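MRNA interferase toxin YafQ (Escherichia coli, PDB 4ML2) acts as the toxin of a type II toxin-antitoxin system, cutting mRNA on the ribosome at AAA lysine codons followed by G or A and so inhibiting translation elongation. Local coordinates at residues 7-12 with 80-85; 69-74 with 85-90. All coordinates share one frame; numbering follows the deposited sequence. Where two conformers were deposited one is given.

Contact 1. Residues 7-12 with 80-85; sequences RDIEYS and KLLRFE. With SO4 (sulfate ion), chain F.
Tyr-11 lies alongside Phe-84, both leaving the same face of the sheet, with Tyr-11 CE1 3.5 Å from Phe-84 CD2. Their planes are 23° apart but slid so far that the rings barely overlap, and Ile-9 CG2 meets the edge of the Phe-84 ring at CE2. Two residues back along the strands, Ile-9 CD1 rests on Leu-82 CD2 at 3.9 Å. This is the close-packed side: Leu-82 and Phe-84 are buried, and helix 29-40 covers them through Met-36, Leu-39 and Ile-40. The backbones between the faces form a parallel pair, edge strand 8-11 against strand 81-88, in the mixed sheet of the RelE-type toxin fold; five backbone hydrogen bonds link them. At the far end Ser-12 OG donates to Glu-85 O (2.6 Å) while capping helix 13-24 at Tyr-15 N. The other face, with Asp-8, Leu-81, Glu-10 and Arg-83, is mostly polar and at least partly exposed to solvent. Arg-83 has CG trans to its backbone nitrogen (chi1 179°) and bends at chi3, which brings its guanidinium edge-on to two carboxylates: NH1 forms a salt bridge to Glu-10 OE1 at 3.1 Å, the two groups nearly coplanar, and NE a second to Glu-85 OE1 at 2.9 Å. Arg-83 NH1 and NH2 together grip a sulfate, probably from the crystallisation liquor, donating to O3 and O2 (NH2 to O2 2.7 Å); Lys-76 also binds this ion.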
loop_
_atom_site.group_PDB
_atom_site.type_symbol
_atom_site.label_atom_id
_atom_site.label_comp_id
_atom_site.label_asym_id
_atom_site.label_seq_id
_atom_site.Cartn_x
_atom_site.Cartn_y
_atom_site.Cartn_z
ATOM N N ARG A 7 11.268 -0.558 -13.876
ATOM C CA ARG A 7 10.181 -1.078 -13.048
ATOM C C ARG A 7 8.821 -0.582 -13.534
ATOM O O ARG A 7 8.633 0.620 -13.733
ATOM C CB ARG A 7 10.376 -0.650 -11.588
ATOM C CG ARG A 7 10.552 -1.797 -10.597
ATOM C CD ARG A 7 10.385 -1.307 -9.159
ATOM N NE ARG A 7 11.285 -1.978 -8.220
ATOM C CZ ARG A 7 11.898 -1.366 -7.211
ATOM N NH1 ARG A 7 11.707 -0.069 -7.007
ATOM N NH2 ARG A 7 12.701 -2.047 -6.401
ATOM N N ASP A 8 7.879 -1.504 -13.720
ATOM C CA ASP A 8 6.506 -1.138 -14.080
ATOM C C ASP A 8 5.794 -0.685 -12.820
ATOM O O ASP A 8 6.048 -1.238 -11.746
ATOM C CB ASP A 8 5.725 -2.347 -14.608
ATOM C CG ASP A 8 6.121 -2.763 -16.013
ATOM O OD1 ASP A 8 6.955 -2.083 -16.651
ATOM O OD2 ASP A 8 5.564 -3.780 -16.492
ATOM N N ILE A 9 4.891 0.287 -12.950
ATOM C CA ILE A 9 4.011 0.689 -11.844
ATOM C C ILE A 9 2.621 0.151 -12.141
ATOM O O ILE A 9 2.078 0.383 -13.228
ATOM C CB ILE A 9 3.895 2.214 -11.709
ATOM C CG1 ILE A 9 5.278 2.855 -11.631
ATOM C CG2 ILE A 9 3.050 2.568 -10.486
ATOM C CD1 ILE A 9 6.151 2.282 -10.552
ATOM N N GLU A 10 2.043 -0.577 -11.190
ATOM C CA GLU A 10 0.759 -1.231 -11.411
ATOM C C GLU A 10 -0.217 -0.959 -10.281
ATOM O O GLU A 10 0.184 -0.705 -9.143
ATOM C CB GLU A 10 0.954 -2.744 -11.548
ATOM C CG GLU A 10 2.066 -3.125 -12.504
ATOM C CD GLU A 10 2.295 -4.615 -12.590
ATOM O OE1 GLU A 10 1.693 -5.367 -11.793
ATOM O OE2 GLU A 10 3.081 -5.036 -13.467
ATOM N N TYR A 11 -1.502 -1.026 -10.614
ATOM C CA TYR A 11 -2.574 -0.914 -9.637
ATOM C C TYR A 11 -3.504 -2.076 -9.910
ATOM O O TYR A 11 -3.922 -2.286 -11.048
ATOM C CB TYR A 11 -3.318 0.421 -9.812
ATOM C CG TYR A 11 -2.391 1.624 -9.825
ATOM C CD1 TYR A 11 -2.153 2.362 -8.670
ATOM C CD2 TYR A 11 -1.727 2.007 -10.990
ATOM C CE1 TYR A 11 -1.296 3.453 -8.681
ATOM C CE2 TYR A 11 -0.864 3.088 -11.002
ATOM C CZ TYR A 11 -0.656 3.811 -9.851
ATOM O OH TYR A 11 0.199 4.893 -9.881
ATOM N N SER A 12 -3.821 -2.857 -8.889
ATOM C CA SER A 12 -4.822 -3.895 -9.067
ATOM C C SER A 12 -6.187 -3.242 -9.303
ATOM O O SER A 12 -6.406 -2.071 -8.957
ATOM C CB SER A 12 -4.874 -4.790 -7.833
ATOM O OG SER A 12 -5.507 -4.110 -6.764
ATOM N N LYS A 80 11.145 -5.954 -11.142
ATOM C CA LYS A 80 10.391 -5.675 -12.364
ATOM C C LYS A 80 9.142 -4.832 -12.144
ATOM O O LYS A 80 8.656 -4.181 -13.072
ATOM C CB LYS A 80 9.957 -6.979 -13.036
ATOM C CG LYS A 80 11.083 -7.819 -13.594
ATOM C CD LYS A 80 10.527 -9.080 -14.233
ATOM C CE LYS A 80 11.570 -10.179 -14.245
ATOM N NZ LYS A 80 12.810 -9.746 -14.945
ATOM N N LEU A 81 8.592 -4.853 -10.935
ATOM C CA LEU A 81 7.308 -4.200 -10.739
ATOM C C LEU A 81 7.093 -3.654 -9.341
ATOM O O LEU A 81 7.647 -4.149 -8.356
ATOM C CB LEU A 81 6.145 -5.125 -11.140
ATOM C CG LEU A 81 5.820 -6.381 -10.321
ATOM C CD1 LEU A 81 4.932 -6.079 -9.122
ATOM C CD2 LEU A 81 5.154 -7.437 -11.193
ATOM N N LEU A 82 6.298 -2.598 -9.288
ATOM C CA LEU A 82 5.693 -2.130 -8.054
ATOM C C LEU A 82 4.193 -2.189 -8.291
ATOM O O LEU A 82 3.684 -1.548 -9.203
ATOM C CB LEU A 82 6.123 -0.696 -7.768
ATOM C CG LEU A 82 5.278 0.071 -6.745
ATOM C CD1 LEU A 82 5.382 -0.549 -5.346
ATOM C CD2 LEU A 82 5.701 1.534 -6.725
ATOM N N ARG A 83 3.476 -2.965 -7.488
ATOM C CA ARG A 83 2.028 -3.047 -7.642
ATOM C C ARG A 83 1.322 -2.666 -6.355
ATOM O O ARG A 83 1.531 -3.269 -5.311
ATOM C CB ARG A 83 1.562 -4.430 -8.114
ATOM C CG ARG A 83 0.037 -4.493 -8.244
ATOM C CD ARG A 83 -0.456 -5.695 -9.026
ATOM N NE ARG A 83 -0.227 -6.943 -8.317
ATOM C CZ ARG A 83 0.568 -7.913 -8.765
ATOM N NH1 ARG A 83 1.205 -7.752 -9.920
ATOM N NH2 ARG A 83 0.729 -9.031 -8.063
ATOM N N PHE A 84 0.473 -1.657 -6.457
ATOM C CA PHE A 84 -0.401 -1.271 -5.360
ATOM C C PHE A 84 -1.596 -2.207 -5.385
ATOM O O PHE A 84 -2.351 -2.253 -6.362
ATOM C CB PHE A 84 -0.803 0.191 -5.533
ATOM C CG PHE A 84 0.364 1.134 -5.463
ATOM C CD1 PHE A 84 0.938 1.439 -4.242
ATOM C CD2 PHE A 84 0.924 1.671 -6.614
ATOM C CE1 PHE A 84 2.028 2.302 -4.157
ATOM C CE2 PHE A 84 2.011 2.536 -6.538
ATOM C CZ PHE A 84 2.571 2.839 -5.308
ATOM N N GLU A 85 -1.768 -2.969 -4.311
ATOM C CA GLU A 85 -2.688 -4.103 -4.330
ATOM C C GLU A 85 -3.997 -3.839 -3.601
ATOM O O GLU A 85 -5.070 -4.048 -4.155
ATOM C CB GLU A 85 -1.994 -5.340 -3.753
ATOM C CG GLU A 85 -2.808 -6.605 -3.888
ATOM C CD GLU A 85 -2.843 -7.143 -5.306
ATOM O OE1 GLU A 85 -2.122 -6.625 -6.185
ATOM O OE2 GLU A 85 -3.593 -8.114 -5.547
HETATM S S SO4 F . 2.632 -11.274 -10.148
HETATM O O1 SO4 F . 4.007 -11.715 -10.381
HETATM O O2 SO4 F . 2.428 -11.041 -8.720
HETATM O O3 SO4 F . 2.392 -10.043 -10.895
HETATM O O4 SO4 F . 1.693 -12.305 -10.591
#

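Contact 2. Residues 69-74 with 85-90; sequences PDWILI and ERTGTH. With SO4 (sulfate ion), chain B; SO4 (sulfate ion), chain D.
His-90 is hydrogen-bonded twice to the carboxylate of Asp-70. Asp-70 OD1 takes both bonds, from His-90 ND1 at 2.7 Å on its anti side and from His-90 N at 2.9 Å on its syn side; the ring lies 9° from the carboxylate plane, and Pro-69 O also meets its edge, at CE1. Apolar contact comes from Ile-72, whose CG1 sits over the centre of one face of the imidazole, 3.9 Å from its centroid, a CH-pi contact. Buried polar side chains form another group. Thr-87 OG1, turned opposite the backbone nitrogen (chi1 -169°), donates to Ile-72 O at 2.8 Å from above the carbonyl plane and accepts a weak bond from Trp-71 NE1; Gly-88 N reaches the same Ile-72 O in that plane. The remaining backbone bonds tie strands 71-77 and 81-88 into an antiparallel hairpin. They include a classic beta bulge where Glu-85 N (2.9 Å) and Arg-86 N (3.2 Å) share Ile-74 O. Two sulfates, probably from the crystallisation liquor, are also bound: His-90 NE2 lies 2.7 Å from O4 of one, which His-66 and His-53 also bind, and Thr-89 OG1 lies 2.6 Å from O2 of the other. His-90 is probably the proton donor of the nuclease. With Asp-70 fixing ND1 and Ile-72 covering a face, its NE2 is directed at an anion, consistent with a site that receives an RNA phosphate.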
loop_
_atom_site.group_PDB
_atom_site.type_symbol
_atom_site.label_atom_id
_atom_site.label_comp_id
_atom_site.label_asym_id
_atom_site.label_seq_id
_atom_site.Cartn_x
_atom_site.Cartn_y
_atom_site.Cartn_z
ATOM N N PRO A 69 -2.536 3.999 11.901
ATOM C CA PRO A 69 -2.563 2.755 12.678
ATOM C C PRO A 69 -3.548 1.702 12.173
ATOM O O PRO A 69 -3.229 0.511 12.252
ATOM C CB PRO A 69 -2.931 3.235 14.086
ATOM C CG PRO A 69 -2.279 4.598 14.152
ATOM C CD PRO A 69 -2.515 5.189 12.777
ATOM N N ASP A 70 -4.704 2.117 11.658
ATOM C CA ASP A 70 -5.622 1.165 11.050
ATOM C C ASP A 70 -5.918 1.554 9.605
ATOM O O ASP A 70 -7.046 1.415 9.123
ATOM C CB ASP A 70 -6.906 1.025 11.871
ATOM C CG ASP A 70 -7.764 -0.138 11.420
ATOM O OD1 ASP A 70 -7.217 -1.161 10.951
ATOM O OD2 ASP A 70 -9.009 -0.037 11.530
ATOM N N TRP A 71 -4.888 2.034 8.909
ATOM C CA TRP A 71 -4.994 2.237 7.464
ATOM C C TRP A 71 -3.732 1.677 6.845
ATOM O O TRP A 71 -2.649 2.269 6.964
ATOM C CB TRP A 71 -5.153 3.718 7.122
ATOM C CG TRP A 71 -5.356 4.013 5.649
ATOM C CD1 TRP A 71 -5.532 3.112 4.629
ATOM C CD2 TRP A 71 -5.412 5.313 5.048
ATOM N NE1 TRP A 71 -5.697 3.780 3.429
ATOM C CE2 TRP A 71 -5.618 5.130 3.659
ATOM C CE3 TRP A 71 -5.292 6.614 5.549
ATOM C CZ2 TRP A 71 -5.715 6.208 2.770
ATOM C CZ3 TRP A 71 -5.388 7.679 4.664
ATOM C CH2 TRP A 71 -5.599 7.469 3.292
ATOM N N ILE A 72 -3.897 0.524 6.205
ATOM C CA ILE A 72 -2.793 -0.276 5.694
ATOM C C ILE A 72 -2.716 -0.167 4.178
ATOM O O ILE A 72 -3.739 -0.045 3.502
ATOM C CB ILE A 72 -2.975 -1.753 6.116
ATOM C CG1 ILE A 72 -3.047 -1.864 7.652
ATOM C CG2 ILE A 72 -1.878 -2.665 5.520
ATOM C CD1 ILE A 72 -1.808 -1.374 8.379
ATOM N N LEU A 73 -1.491 -0.156 3.651
ATOM C CA LEU A 73 -1.249 -0.334 2.223
ATOM C C LEU A 73 -0.591 -1.693 2.013
ATOM O O LEU A 73 0.436 -1.995 2.627
ATOM C CB LEU A 73 -0.323 0.769 1.697
ATOM C CG LEU A 73 0.151 0.554 0.256
ATOM C CD1 LEU A 73 -1.024 0.653 -0.707
ATOM C CD2 LEU A 73 1.260 1.548 -0.126
ATOM N N ILE A 74 -1.178 -2.516 1.147
ATOM C CA ILE A 74 -0.550 -3.763 0.713
ATOM C C ILE A 74 -0.057 -3.558 -0.709
ATOM O O ILE A 74 -0.810 -3.118 -1.583
ATOM C CB ILE A 74 -1.528 -4.949 0.773
ATOM C CG1 ILE A 74 -1.956 -5.185 2.222
ATOM C CG2 ILE A 74 -0.877 -6.219 0.189
ATOM C CD1 ILE A 74 -2.950 -6.324 2.389
ATOM N N GLU A 85 -1.768 -2.969 -4.311
ATOM C CA GLU A 85 -2.688 -4.103 -4.330
ATOM C C GLU A 85 -3.997 -3.839 -3.601
ATOM O O GLU A 85 -5.070 -4.048 -4.155
ATOM C CB GLU A 85 -1.994 -5.340 -3.753
ATOM C CG GLU A 85 -2.808 -6.605 -3.888
ATOM C CD GLU A 85 -2.843 -7.143 -5.306
ATOM O OE1 GLU A 85 -2.122 -6.625 -6.185
ATOM O OE2 GLU A 85 -3.593 -8.114 -5.547
ATOM N N ARG A 86 -3.911 -3.396 -2.346
ATOM C CA ARG A 86 -5.090 -3.064 -1.551
ATOM C C ARG A 86 -4.752 -1.957 -0.575
ATOM O O ARG A 86 -3.590 -1.764 -0.193
ATOM C CB ARG A 86 -5.598 -4.266 -0.742
ATOM C CG ARG A 86 -6.199 -5.395 -1.573
ATOM C CD ARG A 86 -7.405 -6.010 -0.892
ATOM N NE ARG A 86 -8.485 -5.039 -0.722
ATOM C CZ ARG A 86 -9.563 -5.246 0.031
ATOM N NH1 ARG A 86 -9.718 -6.386 0.683
ATOM N NH2 ARG A 86 -10.489 -4.304 0.132
ATOM N N THR A 87 -5.775 -1.227 -0.159
ATOM C CA THR A 87 -5.618 -0.298 0.954
ATOM C C THR A 87 -6.914 -0.193 1.751
ATOM O O THR A 87 -8.004 -0.186 1.187
ATOM C CB THR A 87 -5.071 1.084 0.510
ATOM O OG1 THR A 87 -4.713 1.848 1.669
ATOM C CG2 THR A 87 -6.087 1.865 -0.341
ATOM N N GLY A 88 -6.789 -0.183 3.070
ATOM C CA GLY A 88 -7.953 -0.107 3.941
ATOM C C GLY A 88 -7.618 -0.536 5.351
ATOM O O GLY A 88 -6.449 -0.532 5.764
ATOM N N THR A 89 -8.646 -0.905 6.106
ATOM C CA THR A 89 -8.444 -1.346 7.474
ATOM C C THR A 89 -7.832 -2.740 7.561
ATOM O O THR A 89 -7.819 -3.511 6.591
ATOM C CB THR A 89 -9.775 -1.392 8.233
ATOM O OG1 THR A 89 -10.639 -2.326 7.578
ATOM C CG2 THR A 89 -10.425 -0.012 8.232
ATOM N N HIS A 90 -7.360 -3.080 8.753
ATOM C CA HIS A 90 -6.959 -4.456 9.033
ATOM C C HIS A 90 -8.112 -5.420 8.770
ATOM O O HIS A 90 -7.910 -6.494 8.198
ATOM C CB HIS A 90 -6.506 -4.606 10.489
ATOM C CG HIS A 90 -5.173 -3.991 10.789
ATOM N ND1 HIS A 90 -5.034 -2.700 11.247
ATOM C CD2 HIS A 90 -3.921 -4.508 10.732
ATOM C CE1 HIS A 90 -3.751 -2.443 11.452
ATOM N NE2 HIS A 90 -3.057 -3.522 11.143
HETATM S S SO4 B . 0.120 -4.938 10.781
HETATM O O1 SO4 B . 0.270 -6.234 11.445
HETATM O O2 SO4 B . 1.455 -4.463 10.409
HETATM O O3 SO4 B . -0.762 -5.009 9.634
HETATM O O4 SO4 B . -0.439 -3.996 11.744
HETATM S S SO4 D . -14.207 -2.367 6.822
HETATM O O1 SO4 D . -13.735 -1.754 5.577
HETATM O O2 SO4 D . -13.226 -2.202 7.881
HETATM O O3 SO4 D . -14.445 -3.797 6.600
HETATM O O4 SO4 D . -15.460 -1.710 7.199
#

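Strand 81-88 is common to both contacts, its first half paired in parallel with edge strand 8-11 in contact 1 and its second half antiparallel with 71-77 in contact 2. Glu-85 belongs to both, and Phe-84 of contact 1 packs on Leu-73 of contact 2, so the apolar layer under the helices runs on from one to the other. Contact 1 is largely a surface contact, with two buried residues and a salt-bridge network on its polar face, away from the annotated active site. Contact 2 is partly buried, with five buried residues, and its polar chemistry turns on a histidine-carboxylate pair at the active-site end of the strand. The centres of contact 1 and contact 2 lie about 16 Å apart.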